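Local coordinates for putative acyl-[acyl-carrier-protein]--UDP-N-acetylglucosamine O-acyltransferase (Bacteroides fragilis, PDB 4R36), which probably catalyses the transfer of an acyl chain from acyl carrier protein to UDP-N-acetylglucosamine, the opening step of lipid A synthesis, at residues A155-I160 with H173-V178; D54-M59 with S68-G73; Y181-G186 with Y197-R202. All blocks are in the same frame, centred on the assembly; numbering follows the deposited sequence.

Overall arrangement
The three contacts join successive coils of a left-handed parallel beta helix, one of three in the trimer. Contact 2 joins two early coils, contact 1 lies nearer the centre of the chain in space, and contact 3 where the last coil meets the C-terminal helices. Contacts 1 and 3 are close, with centres about 15 Å apart, and touch where V178 CG2 meets I184 CD1 at 4.0 Å. Contact 2 stands apart, its centre about 25 Å from that of contact 1 and about 30 Å from that of contact 3. Contact 1 contains Q174, a UDP-N-acetylglucosamine-binding residue; M183 of contact 3 comes within about 4 Å, side chain to side chain, of N211, another such residue.

Contact 1 of 3, residues A155-I160 with H173-V178; sequences AGEIII and HQFCRV
Segments 155-160 and 173-178 run parallel, one coil apart, I159 pairing with R177 and I160 with V178, after each has passed through a type II beta turn. Across these turns F175 N donates to G156 O (3.0 Å); beyond them C176 O receives I159 N, and I159 O receives V178 N (2.9 Å). At the turn corners E157 and F175, both at positive phi, send their side chains outward side by side. The extended E157 chain brings OE2 to 3.3 Å from F175 CE1, its carboxylate turned 69° from the ring plane. OE2 also shares a water with Q174 OE1, and a second water links that amide oxygen to G156 N; Q174 is a UDP-N-acetylglucosamine-binding residue, though no such ligand is bound here. The small A155 lets its CB settle 3.4 Å from Q174 N. I158 turns CG1 inward, between its backbone N and carbonyl carbon (chi1 62°), and lays CG2 against H173 O. Inside the coil, I160 CD1 packs on V178 CG2 at 3.9 Å, branched side chains suiting the beta-helix core. Outside, I159 CG2 crosses the extended R177 chain at an angle, near its CG, CD and NE; the guanidinium makes a salt bridge with D161. Strand 141-142 flanks 159-160 through L141 and I142, while M172 of strand 171-172 and F190 of strand 189-190 close the interior around I158, I160, C176 and V178.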
loop_
_atom_site.group_PDB
_atom_site.type_symbol
_atom_site.label_atom_id
_atom_site.label_comp_id
_atom_site.label_asym_id
_atom_site.label_seq_id
_atom_site.Cartn_x
_atom_site.Cartn_y
_atom_site.Cartn_z
ATOM N N ALA A 155 11.606 -4.697 -4.864
ATOM C CA ALA A 155 12.772 -4.144 -4.214
ATOM C C ALA A 155 13.968 -4.087 -5.214
ATOM O O ALA A 155 13.852 -4.374 -6.416
ATOM C CB ALA A 155 13.109 -4.955 -2.958
ATOM N N GLY A 156 15.107 -3.630 -4.701
ATOM C CA GLY A 156 16.270 -3.385 -5.522
ATOM C C GLY A 156 16.726 -4.596 -6.313
ATOM O O GLY A 156 16.746 -5.706 -5.764
ATOM N N GLU A 157 17.057 -4.369 -7.575
ATOM C CA GLU A 157 17.731 -5.352 -8.405
ATOM C C GLU A 157 16.967 -6.672 -8.566
ATOM O O GLU A 157 17.568 -7.718 -8.792
ATOM C CB GLU A 157 19.176 -5.647 -7.865
ATOM C CG GLU A 157 20.086 -4.428 -7.850
ATOM C CD GLU A 157 21.460 -4.608 -7.241
ATOM O OE1 GLU A 157 22.315 -5.230 -7.910
ATOM O OE2 GLU A 157 21.687 -4.066 -6.117
ATOM N N ILE A 158 15.656 -6.624 -8.528
ATOM C CA ILE A 158 14.851 -7.778 -8.846
ATOM C C ILE A 158 14.742 -7.964 -10.353
ATOM O O ILE A 158 15.133 -7.093 -11.156
ATOM C CB ILE A 158 13.430 -7.690 -8.235
ATOM C CG1 ILE A 158 12.624 -6.507 -8.764
ATOM C CG2 ILE A 158 13.536 -7.659 -6.717
ATOM C CD1 ILE A 158 11.854 -6.671 -10.076
ATOM N N ILE A 159 14.296 -9.152 -10.739
ATOM C CA ILE A 159 14.050 -9.488 -12.094
ATOM C C ILE A 159 12.695 -10.165 -12.236
ATOM O O ILE A 159 12.386 -11.145 -11.550
ATOM C CB ILE A 159 15.134 -10.403 -12.685
ATOM C CG1 ILE A 159 16.501 -9.691 -12.653
ATOM C CG2 ILE A 159 14.762 -10.885 -14.128
ATOM C CD1 ILE A 159 17.623 -10.675 -13.040
ATOM N N ILE A 160 11.888 -9.674 -13.171
ATOM C CA ILE A 160 10.616 -10.310 -13.490
ATOM C C ILE A 160 10.696 -10.691 -14.983
ATOM O O ILE A 160 10.922 -9.837 -15.851
ATOM C CB ILE A 160 9.376 -9.427 -13.288
ATOM C CG1 ILE A 160 9.295 -8.657 -11.980
ATOM C CG2 ILE A 160 8.062 -10.158 -13.666
ATOM C CD1 ILE A 160 9.187 -9.404 -10.757
ATOM N N HIS A 173 11.310 -9.381 -2.243
ATOM C CA HIS A 173 12.560 -9.022 -1.677
ATOM C C HIS A 173 13.693 -8.722 -2.698
ATOM O O HIS A 173 13.721 -9.284 -3.793
ATOM C CB HIS A 173 12.992 -10.201 -0.846
ATOM C CG HIS A 173 13.970 -9.866 0.207
ATOM N ND1 HIS A 173 15.319 -10.075 0.071
ATOM C CD2 HIS A 173 13.785 -9.372 1.457
ATOM C CE1 HIS A 173 15.945 -9.691 1.171
ATOM N NE2 HIS A 173 15.034 -9.266 2.026
ATOM N N GLN A 174 14.683 -7.921 -2.292
ATOM C CA GLN A 174 15.807 -7.562 -3.210
ATOM C C GLN A 174 16.485 -8.756 -3.799
ATOM O O GLN A 174 16.623 -9.814 -3.154
ATOM C CB GLN A 174 16.867 -6.605 -2.554
ATOM C CG GLN A 174 17.347 -7.090 -1.229
ATOM C CD GLN A 174 18.383 -6.163 -0.636
ATOM O OE1 GLN A 174 18.584 -5.048 -1.123
ATOM N NE2 GLN A 174 19.064 -6.638 0.410
ATOM N N PHE A 175 16.900 -8.608 -5.044
ATOM C CA PHE A 175 17.668 -9.609 -5.763
ATOM C C PHE A 175 16.853 -10.874 -6.143
ATOM O O PHE A 175 17.447 -11.879 -6.586
ATOM C CB PHE A 175 18.947 -10.079 -4.995
ATOM C CG PHE A 175 19.839 -8.976 -4.517
ATOM C CD1 PHE A 175 20.565 -8.218 -5.428
ATOM C CD2 PHE A 175 19.969 -8.706 -3.169
ATOM C CE1 PHE A 175 21.419 -7.180 -5.001
ATOM C CE2 PHE A 175 20.793 -7.642 -2.726
ATOM C CZ PHE A 175 21.528 -6.893 -3.646
ATOM N N CYS A 176 15.565 -10.902 -5.884
ATOM C CA CYS A 176 14.767 -12.076 -6.297
ATOM C C CYS A 176 14.387 -12.047 -7.758
ATOM O O CYS A 176 14.395 -10.989 -8.414
ATOM C CB CYS A 176 13.513 -12.195 -5.432
ATOM S SG CYS A 176 14.045 -12.679 -3.748
ATOM N N ARG A 177 14.029 -13.212 -8.279
ATOM C CA ARG A 177 13.606 -13.356 -9.638
ATOM C C ARG A 177 12.318 -14.169 -9.712
ATOM O O ARG A 177 12.144 -15.166 -8.984
ATOM C CB ARG A 177 14.715 -14.079 -10.464
ATOM C CG ARG A 177 14.306 -14.204 -11.898
ATOM C CD ARG A 177 15.470 -14.677 -12.759
ATOM N NE ARG A 177 15.100 -14.944 -14.131
ATOM C CZ ARG A 177 15.801 -15.684 -14.963
ATOM N NH1 ARG A 177 17.007 -16.211 -14.584
ATOM N NH2 ARG A 177 15.294 -15.896 -16.182
ATOM N N VAL A 178 11.393 -13.701 -10.562
ATOM C CA VAL A 178 10.130 -14.352 -10.867
ATOM C C VAL A 178 10.125 -14.817 -12.330
ATOM O O VAL A 178 10.323 -14.032 -13.283
ATOM C CB VAL A 178 8.931 -13.385 -10.640
ATOM C CG1 VAL A 178 7.605 -13.984 -11.056
ATOM C CG2 VAL A 178 8.889 -12.931 -9.182
HETATM O O HOH W 1 16.180 -3.137 -2.057
HETATM O O HOH W 2 19.408 -4.015 -4.103
#

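Contact 2 of 3, residues D54-M59 with S68-G73; sequences DNNKIM and SRIGNG
N56, with the largest buried area here, reaches across from segment 54-59 to the turn after strand 68-70. N56 ND2 donates to G71 O at 2.8 Å, a nearly straight bond (169°) in which the acceptor lies in the amide plane and the donor in the carbonyl plane. CG stands anti to the carbonyl carbon (chi1 -72°), which directs the amide at G71. As OD1 accepts from N74 N, both ends of this buried amide are engaged and its rotation is fixed; I70 CG2 lies 3.9 Å from N56 OD1. An asparagine suits the place because it can donate and accept at once. G73, next in buried area, gives its N to D54 O at 2.9 Å and brings CA to 3.0 Å from N55 O; lacking a side chain, it readily takes its positive phi. D54 in turn donates its own N to N72 OD1 (2.8 Å), from a little off that carbonyl plane. The carboxylate and the N72 amide run alongside each other, with planes 16° apart, while OD1 of D54 is held by E36 N. Turn-to-turn bonds of this kind between stacked coils belong to the left-handed parallel beta helix built from hexapeptide repeats.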
loop_
_atom_site.group_PDB
_atom_site.type_symbol
_atom_site.label_atom_id
_atom_site.label_comp_id
_atom_site.label_asym_id
_atom_site.label_seq_id
_atom_site.Cartn_x
_atom_site.Cartn_y
_atom_site.Cartn_z
ATOM N N ASP A 54 7.250 8.383 -29.108
ATOM C CA ASP A 54 6.027 8.780 -29.809
ATOM C C ASP A 54 4.793 8.193 -29.226
ATOM O O ASP A 54 4.834 7.143 -28.574
ATOM C CB ASP A 54 6.080 8.306 -31.252
ATOM C CG ASP A 54 7.273 8.914 -32.025
ATOM O OD1 ASP A 54 7.788 10.016 -31.680
ATOM O OD2 ASP A 54 7.708 8.201 -32.941
ATOM N N ASN A 55 3.675 8.845 -29.482
ATOM C CA ASN A 55 2.319 8.263 -29.180
ATOM C C ASN A 55 2.135 7.975 -27.660
ATOM O O ASN A 55 1.590 6.975 -27.288
ATOM C CB ASN A 55 2.023 6.998 -29.974
ATOM C CG ASN A 55 2.199 7.183 -31.483
ATOM O OD1 ASN A 55 1.761 8.160 -32.032
ATOM N ND2 ASN A 55 2.810 6.247 -32.120
ATOM N N ASN A 56 2.577 8.875 -26.810
ATOM C CA ASN A 56 2.460 8.705 -25.362
ATOM C C ASN A 56 1.377 9.602 -24.867
ATOM O O ASN A 56 1.154 10.670 -25.406
ATOM C CB ASN A 56 3.765 8.987 -24.638
ATOM C CG ASN A 56 4.794 7.882 -24.880
ATOM O OD1 ASN A 56 4.621 6.713 -24.439
ATOM N ND2 ASN A 56 5.869 8.227 -25.582
ATOM N N LYS A 57 0.698 9.165 -23.819
ATOM C CA LYS A 57 -0.257 9.979 -23.131
ATOM C C LYS A 57 0.157 10.115 -21.675
ATOM O O LYS A 57 0.258 9.102 -20.986
ATOM C CB LYS A 57 -1.634 9.302 -23.244
ATOM C CG LYS A 57 -2.714 10.038 -22.457
ATOM C CD LYS A 57 -4.094 9.583 -22.821
ATOM C CE LYS A 57 -5.080 10.546 -22.204
ATOM N NZ LYS A 57 -6.410 9.935 -21.951
ATOM N N ILE A 58 0.389 11.330 -21.236
ATOM C CA ILE A 58 0.859 11.608 -19.904
ATOM C C ILE A 58 -0.212 12.443 -19.276
ATOM O O ILE A 58 -0.422 13.603 -19.647
ATOM C CB ILE A 58 2.191 12.339 -19.920
ATOM C CG1 ILE A 58 3.155 11.557 -20.789
ATOM C CG2 ILE A 58 2.689 12.577 -18.519
ATOM C CD1 ILE A 58 4.570 12.082 -20.781
ATOM N N MET A 59 -0.879 11.872 -18.268
ATOM C CA MET A 59 -1.974 12.497 -17.648
ATOM C C MET A 59 -1.594 13.469 -16.559
ATOM O O MET A 59 -0.467 13.561 -16.147
ATOM C CB MET A 59 -2.998 11.433 -17.115
ATOM C CG MET A 59 -3.411 10.519 -18.242
ATOM S SD MET A 59 -4.490 9.151 -17.820
ATOM C CE MET A 59 -5.945 10.043 -17.315
ATOM N N SER A 68 14.794 9.855 -16.879
ATOM C CA SER A 68 13.747 8.998 -17.439
ATOM C C SER A 68 13.901 8.791 -18.920
ATOM O O SER A 68 14.306 9.721 -19.655
ATOM C CB SER A 68 12.384 9.573 -17.205
ATOM O OG SER A 68 12.088 9.780 -15.813
ATOM N N ARG A 69 13.562 7.569 -19.347
ATOM C CA ARG A 69 13.565 7.162 -20.719
ATOM C C ARG A 69 12.299 6.393 -20.971
ATOM O O ARG A 69 12.063 5.320 -20.359
ATOM C CB ARG A 69 14.750 6.273 -20.993
ATOM C CG ARG A 69 16.114 6.827 -20.600
ATOM C CD ARG A 69 16.589 7.906 -21.566
ATOM N NE ARG A 69 17.887 8.424 -21.180
ATOM C CZ ARG A 69 18.122 9.512 -20.461
ATOM N NH1 ARG A 69 17.145 10.243 -19.962
ATOM N NH2 ARG A 69 19.382 9.873 -20.225
ATOM N N ILE A 70 11.464 6.943 -21.835
ATOM C CA ILE A 70 10.186 6.427 -22.133
ATOM C C ILE A 70 10.078 6.127 -23.611
ATOM O O ILE A 70 10.365 6.987 -24.477
ATOM C CB ILE A 70 9.101 7.410 -21.641
ATOM C CG1 ILE A 70 9.141 7.474 -20.084
ATOM C CG2 ILE A 70 7.722 7.037 -22.151
ATOM C CD1 ILE A 70 8.473 8.701 -19.534
ATOM N N GLY A 71 9.609 4.923 -23.906
ATOM C CA GLY A 71 9.402 4.478 -25.291
ATOM C C GLY A 71 8.188 5.022 -25.969
ATOM O O GLY A 71 7.828 6.191 -25.794
ATOM N N ASN A 72 7.535 4.163 -26.734
ATOM C CA ASN A 72 6.335 4.599 -27.501
ATOM C C ASN A 72 5.028 3.986 -27.051
ATOM O O ASN A 72 4.990 2.836 -26.612
ATOM C CB ASN A 72 6.487 4.187 -28.975
ATOM C CG ASN A 72 7.794 4.687 -29.570
ATOM O OD1 ASN A 72 8.210 5.819 -29.388
ATOM N ND2 ASN A 72 8.446 3.815 -30.268
ATOM N N GLY A 73 3.942 4.719 -27.197
ATOM C CA GLY A 73 2.633 4.131 -27.021
ATOM C C GLY A 73 2.181 3.908 -25.546
ATOM O O GLY A 73 1.251 3.182 -25.286
#

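Contact 3 of 3, residues Y181-G186 with Y197-R202; sequences YVMIQG and YIIAGR
Y181 and Y197 lie side by side and point the same way, one coil apart. Their rings are almost parallel, with planes at 14°, yet slid so far that they barely overlap: the centroids are 5.7 Å apart, and Y181 CD2 meets Y197 CE1 at 3.6 Å. CD1 and CE1 of Y197 thus fit beside CB and CD2 of Y181, and both residues hold CG anti to the carbonyl carbon, which aligns the two rings. From there the backbones run as parallel strands. M183 N bonds to I198 O, M183 O accepts A200 N, and A200 O accepts Q185 N, each at 2.9 Å. V182 presents its CA-H to I198 O, and its CG2 lies 4.0 Å from Y197 N. On one face M183 and I199 stand together, the sulfur resting loosely on I199 CG2. That same methyl is a bump for Q185, whose extended chain slants across it, with Q185 NE2 3.7 Å from I199 CG2. At the amide's other end Q185 OE1 lies 3.5 Å from G201 CA, close against a residue with no side chain, so glycine suits the place. OE1 also shares a water with R202 N. The opposite face carries branched I184 and small A200, both suited to the inside of the coil. Strand 183-184 is flanked by 165-166, and 198-201 by the antiparallel strand 206-210. The large, flat Y197 packs on helices 212-217, 222-237 and 257-267, I198 meets Y232 of 222-237, and Y181 stacks edge-to-face with F220, joining the last coil to the helical C-terminal domain.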
loop_
_atom_site.group_PDB
_atom_site.type_symbol
_atom_site.label_atom_id
_atom_site.label_comp_id
_atom_site.label_asym_id
_atom_site.label_seq_id
_atom_site.Cartn_x
_atom_site.Cartn_y
_atom_site.Cartn_z
ATOM N N TYR A 181 5.065 -16.613 -16.603
ATOM C CA TYR A 181 3.746 -17.280 -16.478
ATOM C C TYR A 181 3.345 -17.704 -15.032
ATOM O O TYR A 181 2.493 -18.522 -14.823
ATOM C CB TYR A 181 3.665 -18.485 -17.417
ATOM C CG TYR A 181 3.722 -18.092 -18.842
ATOM C CD1 TYR A 181 2.578 -17.605 -19.483
ATOM C CD2 TYR A 181 4.884 -18.181 -19.546
ATOM C CE1 TYR A 181 2.644 -17.239 -20.808
ATOM C CE2 TYR A 181 4.943 -17.778 -20.886
ATOM C CZ TYR A 181 3.805 -17.329 -21.497
ATOM O OH TYR A 181 3.739 -16.890 -22.822
ATOM N N VAL A 182 3.969 -17.094 -14.062
ATOM C CA VAL A 182 3.686 -17.342 -12.661
ATOM C C VAL A 182 2.457 -16.546 -12.324
ATOM O O VAL A 182 2.195 -15.482 -12.948
ATOM C CB VAL A 182 4.886 -16.834 -11.886
ATOM C CG1 VAL A 182 4.599 -16.447 -10.472
ATOM C CG2 VAL A 182 6.092 -17.784 -11.961
ATOM N N MET A 183 1.684 -17.034 -11.376
ATOM C CA MET A 183 0.711 -16.216 -10.731
ATOM C C MET A 183 1.046 -16.175 -9.259
ATOM O O MET A 183 1.091 -17.215 -8.571
ATOM C CB MET A 183 -0.644 -16.758 -10.952
ATOM C CG MET A 183 -1.641 -15.686 -10.610
ATOM S SD MET A 183 -2.233 -16.166 -9.018
ATOM C CE MET A 183 -3.124 -14.596 -8.791
ATOM N N ILE A 184 1.236 -14.961 -8.742
ATOM C CA ILE A 184 1.539 -14.801 -7.313
ATOM C C ILE A 184 0.286 -14.220 -6.671
ATOM O O ILE A 184 -0.211 -13.139 -7.077
ATOM C CB ILE A 184 2.721 -13.863 -7.084
ATOM C CG1 ILE A 184 3.917 -14.345 -7.909
ATOM C CG2 ILE A 184 3.027 -13.802 -5.607
ATOM C CD1 ILE A 184 5.179 -13.479 -7.736
ATOM N N GLN A 185 -0.160 -14.863 -5.612
ATOM C CA GLN A 185 -1.402 -14.473 -4.984
ATOM C C GLN A 185 -1.238 -13.237 -4.094
ATOM O O GLN A 185 -0.168 -12.921 -3.630
ATOM C CB GLN A 185 -1.950 -15.653 -4.172
ATOM C CG GLN A 185 -2.409 -16.754 -5.189
ATOM C CD GLN A 185 -3.123 -17.945 -4.518
ATOM O OE1 GLN A 185 -2.993 -18.173 -3.321
ATOM N NE2 GLN A 185 -3.889 -18.683 -5.308
ATOM N N GLY A 186 -2.358 -12.541 -3.906
ATOM C CA GLY A 186 -2.347 -11.223 -3.258
ATOM C C GLY A 186 -1.905 -11.243 -1.839
ATOM O O GLY A 186 -2.252 -12.146 -1.070
ATOM N N TYR A 197 5.774 -20.749 -14.558
ATOM C CA TYR A 197 4.518 -21.456 -14.759
ATOM C C TYR A 197 3.705 -21.796 -13.477
ATOM O O TYR A 197 2.665 -22.401 -13.584
ATOM C CB TYR A 197 4.732 -22.763 -15.573
ATOM C CG TYR A 197 5.503 -22.569 -16.822
ATOM C CD1 TYR A 197 4.969 -21.838 -17.865
ATOM C CD2 TYR A 197 6.727 -23.190 -17.000
ATOM C CE1 TYR A 197 5.687 -21.633 -19.035
ATOM C CE2 TYR A 197 7.475 -22.965 -18.154
ATOM C CZ TYR A 197 6.914 -22.239 -19.183
ATOM O OH TYR A 197 7.646 -21.974 -20.276
ATOM N N ILE A 198 4.224 -21.498 -12.272
ATOM C CA ILE A 198 3.541 -21.926 -11.046
ATOM C C ILE A 198 2.619 -20.865 -10.459
ATOM O O ILE A 198 2.711 -19.673 -10.803
ATOM C CB ILE A 198 4.519 -22.422 -9.966
ATOM C CG1 ILE A 198 5.331 -21.319 -9.294
ATOM C CG2 ILE A 198 5.460 -23.472 -10.545
ATOM C CD1 ILE A 198 5.924 -21.705 -7.967
ATOM N N ILE A 199 1.724 -21.329 -9.602
ATOM C CA ILE A 199 1.023 -20.488 -8.656
ATOM C C ILE A 199 1.779 -20.483 -7.347
ATOM O O ILE A 199 2.164 -21.539 -6.807
ATOM C CB ILE A 199 -0.411 -20.957 -8.441
ATOM C CG1 ILE A 199 -1.185 -21.037 -9.771
ATOM C CG2 ILE A 199 -1.152 -20.058 -7.442
ATOM C CD1 ILE A 199 -2.543 -21.700 -9.638
ATOM N N ALA A 200 2.040 -19.279 -6.809
ATOM C CA ALA A 200 2.669 -19.131 -5.524
ATOM C C ALA A 200 1.683 -18.420 -4.632
ATOM O O ALA A 200 1.143 -17.356 -4.988
ATOM C CB ALA A 200 3.953 -18.349 -5.623
ATOM N N GLY A 201 1.415 -19.023 -3.488
ATOM C CA GLY A 201 0.448 -18.484 -2.538
ATOM C C GLY A 201 0.650 -18.946 -1.123
ATOM O O GLY A 201 1.644 -19.636 -0.825
ATOM N N ARG A 202 -0.262 -18.516 -0.247
ATOM C CA ARG A 202 -0.221 -18.788 1.197
ATOM C C ARG A 202 0.829 -17.987 1.963
ATOM O O ARG A 202 1.695 -17.339 1.383
ATOM C CB ARG A 202 -0.019 -20.276 1.499
ATOM C CG ARG A 202 -1.074 -21.090 0.726
ATOM C CD ARG A 202 -1.165 -22.542 1.134
ATOM N NE ARG A 202 -2.205 -23.360 0.387
ATOM C CZ ARG A 202 -3.534 -23.418 0.594
ATOM N NH1 ARG A 202 -4.182 -22.679 1.494
ATOM N NH2 ARG A 202 -4.254 -24.274 -0.090
HETATM O O HOH W 3 -2.592 -17.032 -1.084
#